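Local atomic coordinates of metallo-beta-lactamase (Pseudomonas stutzeri, PDB entry 4ZEJ), a protein that probably hydrolyses the beta-lactam ring of antibiotics with the help of zinc, giving substituted beta-amino acids and so conferring resistance. Residues Cys157-Leu162 / Ala206-Thr211; Glu165-Thr170 / Lys212-Thr217; Ser31-Val36 / Val195-Gly200; Asn142-Leu147 / Ser187-Ala192. One frame throughout, in Å; residues are numbered along the deposited sequence.

Interaction 1 (Cys157-Leu162 / Ala206-Thr211); sequences CFVRSL and ALLKHT. With ZN (zinc ion), chain C.
The imidazole of H210 meets S161 at its edge, with S161 O close to the ring plane and 3.2 Å from CD2 of H210. Its CG is held trans to the backbone N (chi1 178°), which carries the ring out from the helix to the carbonyls of S161 and L162, and NE2 donates to the carbonyl oxygen of S164. The other flat group, the phenyl of F158, is stacked on W178 of helix 175-188, while L208 CD2 reaches F158 CE1 obliquely at 4.1 Å. Between the two rings lies T211. Its OG1 accepts a nearly straight bond from R160 N (2.9 Å, 162°) and donates its own hydrogen to L207 O one turn back, 2.8 Å away; these two bonds together fix the rotation of the hydroxyl. L207 O takes T211 OG1 on one face of its carbonyl plane and T211 N on the other. Apolar contacts fill in around this bond: V159 straddles two leucines, with CG1 3.7 Å from L207 CB and CG2 against L208 CD2, and L162 CG lies 3.7 Å from L207 CD1. At the far end C157 SG binds zinc together with D80 and H199. The loop carrying the cysteine ligand is thus packed on the C-terminal helix, next to the second zinc site of a class B metallo-beta-lactamase.

Interaction 2 (Glu165-Thr170 / Lys212-Thr217); sequences EGLGYT and KSLAET
L167 and L214 are the main side chains of this contact, and they meet by apolar packing. The two run past one another in opposite directions, and CD2 of L167 comes to rest 3.7 Å from CB of L214. Both methyls of L167 also lie against the backbone of A215, with CD1 4.1 Å from A215 CA; W178 of helix 175-188 touches both L167 and A215 and continues the apolar patch. A second kind of contact sets methyls against peptide oxygens. With CG opposite the carbonyl carbon (chi1 -69°) and an extended chi2, L214 spreads its fork along the loop backbone: CD1 is 3.6 Å from G166 O, and CD2 is 3.8 Å from E165 O. These are packing contacts. Hydrogen bonding enters from outside the two segments: G166 O accepts a hydrogen bond from NE of R160, whose side chain also touches L214, so the guanidinium ties the loop back to its own earlier part. Here the loop that follows strand 152-156 and carries C157 at its start is laid against the last helix, 206-218, of the metallo-beta-lactamase fold. Farther along it, Y169 touches H78, a ligand of the first zinc, which brings this rim of the structure up to the active site.

Interaction 3 (Ser31-Val36 / Val195-Gly200); sequences SSNGLV and VIPGHG. With ZN (zinc ion), chain C.
H199 and N33 lock together the two sheets of the alpha-beta/beta-alpha sandwich of the metallo-beta-lactamase fold, one from the end of strand 194-197, the other from strand 30-39. The imidazole of H199 stands with S31 O at its edge: ND1 donates to S31 O over 2.7 Å at 179°, with the oxygen in the ring plane and the donor in the carbonyl plane. NE2 of the same ring binds zinc alongside D80 and C157, so S31 acts as a second-shell residue that fixes the rotation of a metal ligand. N33 points across to the turn at 197-200. Its CG, trans to the carbonyl carbon (chi1 -56°), puts the flat amide where ND2 can use both hydrogens. One goes to P197 O at 2.9 Å, with the nitrogen above that carbonyl's plane; the other goes to G200 O at 2.9 Å, on a lone pair. Both oxygens lie near the amide plane, which fixes the rotation of the amide about chi2. The backbone adds a third tie, from N33 N to G198 O at 2.8 Å. Deeper in, L35 and I196 reach toward each other tip to tip, CD2 to CD1 at 3.7 Å, in an apolar layer that F154 shares. The amide oxygen, OD1 of N33, is met by a water, which donates to it over 2.8 Å, accepts from G200 N and is hydrogen-bonded to S31 OG.

Interaction 4 (Asn142-Leu147 / Ser187-Ala192); sequences NVVVWL and SRYSEA
W146 and Y189 form the dense part of this contact. Their side chains slide past each other in opposite directions, and the phenol rim lies over one face of the indole: Y189 CE2 is 3.4 Å from W146 CG, while Y189 CD2 sits above the indole plane, displaced toward its rim. The five-membered ring of W146 and the Y189 ring have centroids 4.8 Å apart and planes inclined at 36°, an oblique pairing that is neither a parallel stack nor an edge-to-face one. At the edge of the indole the backbone closes in, with CZ3 of W146 3.6 Å from both CA and CB of A192. That edge is met because residues Y189 to A192 make a type I beta turn, closed by A192 N donating to Y189 O at 3.1 Å, which brings the chain back to the edge of the tryptophan just after the helix ends. V144 adds a lighter touch, its CG2 lying 4.0 Å from CE1 of Y189. The other side thins out toward solvent. E191 is exposed, and its extended chain crosses the indole at about a right angle, bringing OE1 to 3.7 Å from W146 CZ2 near the ring plane; the charge itself is paired with K151. R188, also exposed, lays its CG over the centre of a Y189 face. The contact thus seats the turn that follows helix 175-188 on strand 144-147, between strand 129-132, where E130 touches W146, and strand 152-156, whose L153 touches V144, W146 and Y189.

In the fold
Interactions 1, 3 and 4 are buried, whereas interaction 2 is partly open and lies farthest from the centre of the chain. Interactions 1 and 2 share helix 206-218 and the loop after strand 152-156, but the earlier part of the helix holds the loop through a threonine hydroxyl as well as apolar packing, the later part through leucine packing. Interaction 3, the most central, is the most polar, with four direct hydrogen bonds; it shares a zinc ion with interaction 1, and V159 and L207 also touch P197. Interaction 4 is aromatic and apolar and holds the turn after helix 175-188 to the five-stranded sheet. It joins interaction 1 through F158 against V144 and interaction 3 through L147 against L35.

Interaction 1 (Cys157-Leu162 / Ala206-Thr211)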
loop_
_atom_site.group_PDB
_atom_site.type_symbol
_atom_site.label_atom_id
_atom_site.label_comp_id
_atom_site.label_asym_id
_atom_site.label_seq_id
_atom_site.Cartn_x
_atom_site.Cartn_y
_atom_site.Cartn_z
ATOM N N CYS A 157 0.463 -2.933 4.590
ATOM C CA CYS A 157 1.127 -3.515 5.746
ATOM C C CYS A 157 0.127 -4.003 6.808
ATOM O O CYS A 157 0.504 -4.653 7.784
ATOM C CB CYS A 157 2.158 -2.524 6.267
ATOM S SG CYS A 157 3.194 -1.988 4.872
ATOM N N PHE A 158 -1.155 -3.711 6.589
ATOM C CA PHE A 158 -2.258 -4.348 7.323
ATOM C C PHE A 158 -2.329 -5.877 7.126
ATOM O O PHE A 158 -2.878 -6.590 7.974
ATOM C CB PHE A 158 -3.577 -3.678 6.889
ATOM C CG PHE A 158 -4.808 -4.245 7.531
ATOM C CD1 PHE A 158 -5.635 -5.120 6.833
ATOM C CD2 PHE A 158 -5.156 -3.895 8.823
ATOM C CE1 PHE A 158 -6.776 -5.627 7.419
ATOM C CE2 PHE A 158 -6.302 -4.411 9.423
ATOM C CZ PHE A 158 -7.108 -5.272 8.717
ATOM N N VAL A 159 -1.814 -6.366 5.994
ATOM C CA VAL A 159 -1.789 -7.779 5.668
ATOM C C VAL A 159 -0.366 -8.306 5.618
ATOM O O VAL A 159 0.488 -7.736 4.924
ATOM C CB VAL A 159 -2.498 -8.033 4.312
ATOM C CG1 VAL A 159 -2.451 -9.508 3.934
ATOM C CG2 VAL A 159 -3.945 -7.559 4.390
ATOM N N ARG A 160 -0.126 -9.407 6.331
ATOM C CA ARG A 160 1.163 -10.083 6.362
ATOM C C ARG A 160 1.211 -11.233 5.358
ATOM O O ARG A 160 0.182 -11.864 5.053
ATOM C CB ARG A 160 1.452 -10.623 7.770
ATOM C CG ARG A 160 1.355 -9.575 8.866
ATOM C CD ARG A 160 2.481 -8.568 8.798
ATOM N NE ARG A 160 3.755 -9.230 9.106
ATOM C CZ ARG A 160 4.956 -8.706 8.911
ATOM N NH1 ARG A 160 5.113 -7.470 8.389
ATOM N NH2 ARG A 160 6.006 -9.424 9.250
ATOM N N SER A 161 2.418 -11.511 4.867
ATOM C CA SER A 161 2.652 -12.660 3.990
ATOM C C SER A 161 2.487 -13.980 4.761
ATOM O O SER A 161 2.594 -13.996 5.982
ATOM C CB SER A 161 4.059 -12.617 3.393
ATOM O OG SER A 161 5.035 -12.627 4.422
ATOM N N LEU A 162 2.267 -15.074 4.038
ATOM C CA LEU A 162 2.049 -16.396 4.669
ATOM C C LEU A 162 3.281 -16.919 5.397
ATOM O O LEU A 162 3.162 -17.636 6.401
ATOM C CB LEU A 162 1.565 -17.449 3.663
ATOM C CG LEU A 162 0.172 -17.311 3.068
ATOM C CD1 LEU A 162 -0.084 -18.482 2.132
ATOM C CD2 LEU A 162 -0.919 -17.225 4.118
ATOM N N ALA A 206 -6.157 -16.341 1.914
ATOM C CA ALA A 206 -5.387 -16.953 3.007
ATOM C C ALA A 206 -4.493 -15.974 3.769
ATOM O O ALA A 206 -4.323 -16.119 4.982
ATOM C CB ALA A 206 -4.554 -18.118 2.496
ATOM N N LEU A 207 -3.928 -14.977 3.079
ATOM C CA LEU A 207 -3.094 -13.982 3.763
ATOM C C LEU A 207 -3.872 -13.247 4.855
ATOM O O LEU A 207 -3.324 -12.973 5.920
ATOM C CB LEU A 207 -2.470 -12.978 2.786
ATOM C CG LEU A 207 -1.174 -13.439 2.143
ATOM C CD1 LEU A 207 -1.419 -14.559 1.171
ATOM C CD2 LEU A 207 -0.508 -12.255 1.435
ATOM N N LEU A 208 -5.126 -12.915 4.593
ATOM C CA LEU A 208 -5.968 -12.258 5.617
ATOM C C LEU A 208 -6.287 -13.189 6.789
ATOM O O LEU A 208 -6.285 -12.755 7.943
ATOM C CB LEU A 208 -7.265 -11.691 5.014
ATOM C CG LEU A 208 -7.227 -10.253 4.512
ATOM C CD1 LEU A 208 -8.494 -9.966 3.716
ATOM C CD2 LEU A 208 -7.135 -9.303 5.701
ATOM N N LYS A 209 -6.528 -14.470 6.504
ATOM C CA LYS A 209 -6.782 -15.458 7.577
ATOM C C LYS A 209 -5.541 -15.664 8.460
ATOM O O LYS A 209 -5.650 -15.779 9.677
ATOM C CB LYS A 209 -7.249 -16.796 7.001
ATOM C CG LYS A 209 -8.434 -16.591 6.052
ATOM C CD LYS A 209 -9.235 -17.811 5.810
ATOM C CE LYS A 209 -10.225 -18.047 6.931
ATOM N NZ LYS A 209 -10.904 -19.319 6.651
ATOM N N HIS A 210 -4.370 -15.722 7.838
ATOM C CA HIS A 210 -3.106 -15.827 8.572
ATOM C C HIS A 210 -2.855 -14.576 9.416
ATOM O O HIS A 210 -2.466 -14.673 10.586
ATOM C CB HIS A 210 -1.942 -16.063 7.603
ATOM C CG HIS A 210 -0.604 -16.139 8.262
ATOM N ND1 HIS A 210 -0.328 -17.005 9.301
ATOM C CD2 HIS A 210 0.562 -15.489 7.994
ATOM C CE1 HIS A 210 0.937 -16.863 9.665
ATOM N NE2 HIS A 210 1.498 -15.949 8.885
ATOM N N THR A 211 -3.059 -13.406 8.821
ATOM C CA THR A 211 -2.878 -12.134 9.537
ATOM C C THR A 211 -3.806 -12.086 10.768
ATOM O O THR A 211 -3.371 -11.733 11.865
ATOM C CB THR A 211 -3.146 -10.932 8.615
ATOM O OG1 THR A 211 -2.216 -10.968 7.519
ATOM C CG2 THR A 211 -3.006 -9.603 9.351
HETATM ZN ZN ZN C . 5.253 -1.628 5.525
#

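Interaction 2 (Glu165-Thr170 / Lys212-Thr217)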
loop_
_atom_site.group_PDB
_atom_site.type_symbol
_atom_site.label_atom_id
_atom_site.label_comp_id
_atom_site.label_asym_id
_atom_site.label_seq_id
_atom_site.Cartn_x
_atom_site.Cartn_y
_atom_site.Cartn_z
ATOM N N GLU A 165 6.261 -14.853 10.491
ATOM C CA GLU A 165 6.198 -15.464 11.821
ATOM C C GLU A 165 5.512 -14.546 12.835
ATOM O O GLU A 165 5.166 -14.982 13.928
ATOM C CB GLU A 165 7.619 -15.790 12.308
ATOM C CG GLU A 165 8.301 -16.880 11.485
ATOM C CD GLU A 165 9.812 -16.929 11.642
ATOM O OE1 GLU A 165 10.357 -16.294 12.579
ATOM O OE2 GLU A 165 10.474 -17.610 10.818
ATOM N N GLY A 166 5.355 -13.272 12.483
ATOM C CA GLY A 166 4.828 -12.265 13.389
ATOM C C GLY A 166 4.247 -11.116 12.598
ATOM O O GLY A 166 4.150 -11.187 11.367
ATOM N N LEU A 167 3.860 -10.068 13.319
ATOM C CA LEU A 167 3.165 -8.923 12.730
ATOM C C LEU A 167 4.094 -7.834 12.176
ATOM O O LEU A 167 3.611 -6.864 11.591
ATOM C CB LEU A 167 2.209 -8.309 13.765
ATOM C CG LEU A 167 1.032 -9.213 14.163
ATOM C CD1 LEU A 167 0.318 -8.642 15.367
ATOM C CD2 LEU A 167 0.050 -9.399 13.004
ATOM N N GLY A 168 5.399 -7.981 12.386
ATOM C CA GLY A 168 6.380 -6.987 11.943
ATOM C C GLY A 168 6.562 -5.899 12.982
ATOM O O GLY A 168 6.485 -6.174 14.176
ATOM N N TYR A 169 6.811 -4.668 12.541
ATOM C CA TYR A 169 6.960 -3.545 13.482
ATOM C C TYR A 169 5.612 -3.249 14.148
ATOM O O TYR A 169 4.674 -2.845 13.461
ATOM C CB TYR A 169 7.483 -2.291 12.768
ATOM C CG TYR A 169 7.421 -1.044 13.647
ATOM C CD1 TYR A 169 8.261 -0.899 14.751
ATOM C CD2 TYR A 169 6.502 -0.029 13.384
ATOM C CE1 TYR A 169 8.199 0.238 15.561
ATOM C CE2 TYR A 169 6.428 1.102 14.177
ATOM C CZ TYR A 169 7.275 1.242 15.259
ATOM O OH TYR A 169 7.181 2.376 16.045
ATOM N N THR A 170 5.516 -3.470 15.462
ATOM C CA THR A 170 4.255 -3.308 16.213
ATOM C C THR A 170 4.241 -2.102 17.176
ATOM O O THR A 170 3.333 -1.962 17.998
ATOM C CB THR A 170 3.938 -4.578 17.026
ATOM O OG1 THR A 170 5.053 -4.892 17.862
ATOM C CG2 THR A 170 3.647 -5.758 16.095
ATOM N N LYS A 212 -5.072 -12.429 10.571
ATOM C CA LYS A 212 -6.030 -12.524 11.671
ATOM C C LYS A 212 -5.512 -13.422 12.807
ATOM O O LYS A 212 -5.516 -13.018 13.975
ATOM C CB LYS A 212 -7.391 -13.020 11.172
ATOM C CG LYS A 212 -8.425 -13.084 12.277
ATOM C CD LYS A 212 -9.828 -13.321 11.740
ATOM C CE LYS A 212 -10.843 -13.276 12.853
ATOM N NZ LYS A 212 -10.862 -14.545 13.621
ATOM N N SER A 213 -5.053 -14.620 12.463
ATOM C CA SER A 213 -4.501 -15.546 13.468
ATOM C C SER A 213 -3.269 -14.991 14.183
ATOM O O SER A 213 -3.176 -15.100 15.417
ATOM C CB SER A 213 -4.208 -16.908 12.847
ATOM O OG SER A 213 -3.709 -17.820 13.806
ATOM N N LEU A 214 -2.344 -14.393 13.434
ATOM C CA LEU A 214 -1.165 -13.750 14.041
ATOM C C LEU A 214 -1.570 -12.703 15.078
ATOM O O LEU A 214 -0.979 -12.636 16.166
ATOM C CB LEU A 214 -0.262 -13.094 13.002
ATOM C CG LEU A 214 0.517 -14.017 12.045
ATOM C CD1 LEU A 214 1.142 -13.165 10.972
ATOM C CD2 LEU A 214 1.555 -14.834 12.794
ATOM N N ALA A 215 -2.572 -11.884 14.744
ATOM C CA ALA A 215 -3.064 -10.868 15.668
ATOM C C ALA A 215 -3.684 -11.505 16.922
ATOM O O ALA A 215 -3.501 -11.002 18.035
ATOM C CB ALA A 215 -4.068 -9.958 14.983
ATOM N N GLU A 216 -4.399 -12.611 16.742
ATOM C CA GLU A 216 -5.008 -13.332 17.866
ATOM C C GLU A 216 -3.970 -13.875 18.845
ATOM O O GLU A 216 -4.201 -13.831 20.055
ATOM C CB GLU A 216 -5.903 -14.479 17.382
ATOM C CG GLU A 216 -7.144 -13.990 16.648
ATOM C CD GLU A 216 -7.924 -15.094 15.969
ATOM O OE1 GLU A 216 -9.128 -14.885 15.717
ATOM O OE2 GLU A 216 -7.372 -16.180 15.713
ATOM N N THR A 217 -2.850 -14.393 18.341
ATOM C CA THR A 217 -1.819 -14.950 19.229
ATOM C C THR A 217 -0.860 -13.880 19.769
ATOM O O THR A 217 -0.246 -14.082 20.822
ATOM C CB THR A 217 -1.056 -16.120 18.579
ATOM O OG1 THR A 217 -0.469 -15.704 17.350
ATOM C CG2 THR A 217 -2.009 -17.283 18.324
#

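Interaction 3 (Ser31-Val36 / Val195-Gly200)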
loop_
_atom_site.group_PDB
_atom_site.type_symbol
_atom_site.label_atom_id
_atom_site.label_comp_id
_atom_site.label_asym_id
_atom_site.label_seq_id
_atom_site.Cartn_x
_atom_site.Cartn_y
_atom_site.Cartn_z
ATOM N N SER A 31 12.353 -5.553 1.718
ATOM C CA SER A 31 11.606 -5.383 0.470
ATOM C C SER A 31 10.208 -4.834 0.777
ATOM O O SER A 31 9.627 -5.132 1.817
ATOM C CB SER A 31 11.498 -6.703 -0.292
ATOM O OG SER A 31 10.783 -7.649 0.458
ATOM N N SER A 32 9.684 -4.033 -0.132
ATOM C CA SER A 32 8.411 -3.353 0.046
ATOM C C SER A 32 7.643 -3.345 -1.270
ATOM O O SER A 32 8.253 -3.122 -2.326
ATOM C CB SER A 32 8.681 -1.913 0.486
ATOM O OG SER A 32 7.486 -1.265 0.777
ATOM N N ASN A 33 6.328 -3.581 -1.202
ATOM C CA ASN A 33 5.457 -3.730 -2.374
ATOM C C ASN A 33 4.495 -2.577 -2.568
ATOM O O ASN A 33 3.914 -2.073 -1.600
ATOM C CB ASN A 33 4.593 -4.979 -2.234
ATOM C CG ASN A 33 5.404 -6.238 -2.010
ATOM O OD1 ASN A 33 6.568 -6.323 -2.412
ATOM N ND2 ASN A 33 4.795 -7.227 -1.368
ATOM N N GLY A 34 4.298 -2.192 -3.821
ATOM C CA GLY A 34 3.196 -1.336 -4.216
ATOM C C GLY A 34 2.726 -1.765 -5.594
ATOM O O GLY A 34 3.226 -2.763 -6.128
ATOM N N LEU A 35 1.760 -1.044 -6.153
ATOM C CA LEU A 35 1.196 -1.400 -7.461
ATOM C C LEU A 35 1.209 -0.241 -8.424
ATOM O O LEU A 35 1.212 0.933 -8.010
ATOM C CB LEU A 35 -0.259 -1.865 -7.348
ATOM C CG LEU A 35 -0.645 -3.052 -6.500
ATOM C CD1 LEU A 35 -2.158 -3.247 -6.527
ATOM C CD2 LEU A 35 0.098 -4.282 -7.003
ATOM N N VAL A 36 1.217 -0.579 -9.710
ATOM C CA VAL A 36 0.723 0.329 -10.753
ATOM C C VAL A 36 -0.521 -0.326 -11.335
ATOM O O VAL A 36 -0.463 -1.486 -11.777
ATOM C CB VAL A 36 1.750 0.573 -11.878
ATOM C CG1 VAL A 36 1.195 1.560 -12.904
ATOM C CG2 VAL A 36 3.074 1.087 -11.327
ATOM N N VAL A 195 -4.584 -11.367 -2.947
ATOM C CA VAL A 195 -4.290 -10.417 -1.904
ATOM C C VAL A 195 -2.800 -10.116 -1.913
ATOM O O VAL A 195 -1.963 -11.033 -1.943
ATOM C CB VAL A 195 -4.711 -10.941 -0.515
ATOM C CG1 VAL A 195 -4.301 -9.954 0.567
ATOM C CG2 VAL A 195 -6.219 -11.200 -0.490
ATOM N N ILE A 196 -2.484 -8.828 -1.885
ATOM C CA ILE A 196 -1.109 -8.349 -1.942
ATOM C C ILE A 196 -0.721 -7.715 -0.590
ATOM O O ILE A 196 -1.333 -6.730 -0.157
ATOM C CB ILE A 196 -0.926 -7.391 -3.148
ATOM C CG1 ILE A 196 -1.327 -8.174 -4.426
ATOM C CG2 ILE A 196 0.511 -6.844 -3.205
ATOM C CD1 ILE A 196 -1.144 -7.502 -5.739
ATOM N N PRO A 197 0.298 -8.288 0.090
ATOM C CA PRO A 197 0.793 -7.688 1.335
ATOM C C PRO A 197 1.759 -6.534 1.048
ATOM O O PRO A 197 2.304 -6.432 -0.046
ATOM C CB PRO A 197 1.539 -8.854 1.999
ATOM C CG PRO A 197 2.104 -9.608 0.848
ATOM C CD PRO A 197 1.080 -9.490 -0.263
ATOM N N GLY A 198 1.972 -5.682 2.051
ATOM C CA GLY A 198 2.944 -4.608 1.971
ATOM C C GLY A 198 4.367 -5.128 1.821
ATOM O O GLY A 198 5.201 -4.471 1.225
ATOM N N HIS A 199 4.635 -6.308 2.374
ATOM C CA HIS A 199 5.959 -6.923 2.334
ATOM C C HIS A 199 5.827 -8.412 2.095
ATOM O O HIS A 199 5.007 -9.060 2.726
ATOM C CB HIS A 199 6.669 -6.708 3.669
ATOM C CG HIS A 199 6.759 -5.278 4.073
ATOM N ND1 HIS A 199 7.722 -4.427 3.580
ATOM C CD2 HIS A 199 5.981 -4.533 4.893
ATOM C CE1 HIS A 199 7.550 -3.224 4.091
ATOM N NE2 HIS A 199 6.505 -3.266 4.901
ATOM N N GLY A 200 6.614 -8.953 1.169
ATOM C CA GLY A 200 6.614 -10.380 0.906
ATOM C C GLY A 200 5.747 -10.851 -0.252
ATOM O O GLY A 200 5.293 -10.075 -1.092
HETATM ZN ZN ZN C . 5.253 -1.628 5.525
HETATM O O HOH W 1 8.308 -7.602 -0.623
#

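Interaction 4 (Asn142-Leu147 / Ser187-Ala192)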
loop_
_atom_site.group_PDB
_atom_site.type_symbol
_atom_site.label_atom_id
_atom_site.label_comp_id
_atom_site.label_asym_id
_atom_site.label_seq_id
_atom_site.Cartn_x
_atom_site.Cartn_y
_atom_site.Cartn_z
ATOM N N ASN A 142 -4.201 2.704 8.797
ATOM C CA ASN A 142 -4.084 1.778 7.664
ATOM C C ASN A 142 -5.380 1.552 6.867
ATOM O O ASN A 142 -6.439 1.355 7.446
ATOM C CB ASN A 142 -3.371 0.449 8.026
ATOM C CG ASN A 142 -4.017 -0.357 9.162
ATOM O OD1 ASN A 142 -3.316 -1.162 9.773
ATOM N ND2 ASN A 142 -5.307 -0.206 9.427
ATOM N N VAL A 143 -5.279 1.608 5.542
ATOM C CA VAL A 143 -6.405 1.338 4.658
ATOM C C VAL A 143 -5.996 0.286 3.650
ATOM O O VAL A 143 -4.794 0.083 3.378
ATOM C CB VAL A 143 -6.910 2.604 3.922
ATOM C CG1 VAL A 143 -7.455 3.610 4.926
ATOM C CG2 VAL A 143 -5.820 3.255 3.071
ATOM N N VAL A 144 -7.005 -0.368 3.088
ATOM C CA VAL A 144 -6.813 -1.353 2.030
ATOM C C VAL A 144 -7.412 -0.783 0.739
ATOM O O VAL A 144 -8.240 0.141 0.778
ATOM C CB VAL A 144 -7.391 -2.747 2.407
ATOM C CG1 VAL A 144 -6.754 -3.252 3.694
ATOM C CG2 VAL A 144 -8.908 -2.725 2.518
ATOM N N VAL A 145 -6.944 -1.313 -0.388
ATOM C CA VAL A 145 -7.332 -0.855 -1.723
ATOM C C VAL A 145 -7.874 -2.059 -2.477
ATOM O O VAL A 145 -7.176 -3.067 -2.643
ATOM C CB VAL A 145 -6.149 -0.187 -2.481
ATOM C CG1 VAL A 145 -6.506 0.141 -3.933
ATOM C CG2 VAL A 145 -5.718 1.062 -1.757
ATOM N N TRP A 146 -9.134 -1.946 -2.892
ATOM C CA TRP A 146 -9.841 -2.980 -3.632
ATOM C C TRP A 146 -9.937 -2.547 -5.075
ATOM O O TRP A 146 -10.261 -1.371 -5.371
ATOM C CB TRP A 146 -11.234 -3.204 -3.022
ATOM C CG TRP A 146 -12.166 -4.120 -3.782
ATOM C CD1 TRP A 146 -13.348 -3.770 -4.347
ATOM C CD2 TRP A 146 -12.002 -5.526 -4.036
ATOM N NE1 TRP A 146 -13.942 -4.862 -4.947
ATOM C CE2 TRP A 146 -13.135 -5.954 -4.767
ATOM C CE3 TRP A 146 -11.013 -6.464 -3.715
ATOM C CZ2 TRP A 146 -13.305 -7.281 -5.186
ATOM C CZ3 TRP A 146 -11.175 -7.786 -4.135
ATOM C CH2 TRP A 146 -12.323 -8.184 -4.851
ATOM N N LEU A 147 -9.642 -3.495 -5.961
ATOM C CA LEU A 147 -9.675 -3.284 -7.397
ATOM C C LEU A 147 -10.786 -4.189 -7.940
ATOM O O LEU A 147 -10.534 -5.344 -8.288
ATOM C CB LEU A 147 -8.309 -3.610 -8.004
ATOM C CG LEU A 147 -7.143 -2.844 -7.352
ATOM C CD1 LEU A 147 -5.822 -3.261 -7.968
ATOM C CD2 LEU A 147 -7.311 -1.336 -7.459
ATOM N N SER A 187 -14.900 -10.346 5.663
ATOM C CA SER A 187 -16.339 -10.307 5.397
ATOM C C SER A 187 -16.707 -9.439 4.181
ATOM O O SER A 187 -17.638 -9.773 3.434
ATOM C CB SER A 187 -17.084 -9.814 6.635
ATOM O OG SER A 187 -16.908 -10.716 7.711
ATOM N N ARG A 188 -16.007 -8.322 4.002
ATOM C CA ARG A 188 -16.292 -7.385 2.910
ATOM C C ARG A 188 -15.783 -7.859 1.536
ATOM O O ARG A 188 -16.451 -7.624 0.514
ATOM C CB ARG A 188 -15.713 -6.005 3.230
ATOM C CG ARG A 188 -16.101 -4.902 2.252
ATOM C CD ARG A 188 -15.524 -3.573 2.696
ATOM N NE ARG A 188 -15.774 -2.496 1.738
ATOM C CZ ARG A 188 -16.882 -1.758 1.668
ATOM N NH1 ARG A 188 -17.901 -1.957 2.499
ATOM N NH2 ARG A 188 -16.971 -0.796 0.751
ATOM N N TYR A 189 -14.628 -8.526 1.519
ATOM C CA TYR A 189 -13.931 -8.875 0.275
ATOM C C TYR A 189 -13.879 -10.380 0.001
ATOM O O TYR A 189 -12.837 -10.920 -0.363
ATOM C CB TYR A 189 -12.528 -8.261 0.288
ATOM C CG TYR A 189 -12.583 -6.764 0.365
ATOM C CD1 TYR A 189 -12.123 -6.082 1.491
ATOM C CD2 TYR A 189 -13.145 -6.021 -0.675
ATOM C CE1 TYR A 189 -12.195 -4.707 1.564
ATOM C CE2 TYR A 189 -13.223 -4.642 -0.603
ATOM C CZ TYR A 189 -12.734 -3.994 0.516
ATOM O OH TYR A 189 -12.822 -2.624 0.582
ATOM N N SER A 190 -15.023 -11.041 0.155
ATOM C CA SER A 190 -15.165 -12.468 -0.196
ATOM C C SER A 190 -14.829 -12.786 -1.668
ATOM O O SER A 190 -14.399 -13.900 -1.969
ATOM C CB SER A 190 -16.582 -12.964 0.120
ATOM O OG SER A 190 -17.540 -12.329 -0.711
ATOM N N GLU A 191 -15.029 -11.819 -2.568
ATOM C CA GLU A 191 -14.659 -11.957 -3.991
ATOM C C GLU A 191 -13.151 -11.943 -4.287
ATOM O O GLU A 191 -12.754 -12.224 -5.417
ATOM C CB GLU A 191 -15.276 -10.817 -4.827
ATOM C CG GLU A 191 -16.773 -10.879 -5.073
ATOM C CD GLU A 191 -17.261 -9.772 -6.011
ATOM O OE1 GLU A 191 -16.461 -8.886 -6.379
ATOM O OE2 GLU A 191 -18.450 -9.768 -6.383
ATOM N N ALA A 192 -12.311 -11.560 -3.320
ATOM C CA ALA A 192 -10.888 -11.359 -3.599
ATOM C C ALA A 192 -10.235 -12.652 -4.056
ATOM O O ALA A 192 -10.341 -13.668 -3.371
ATOM C CB ALA A 192 -10.165 -10.812 -2.369
#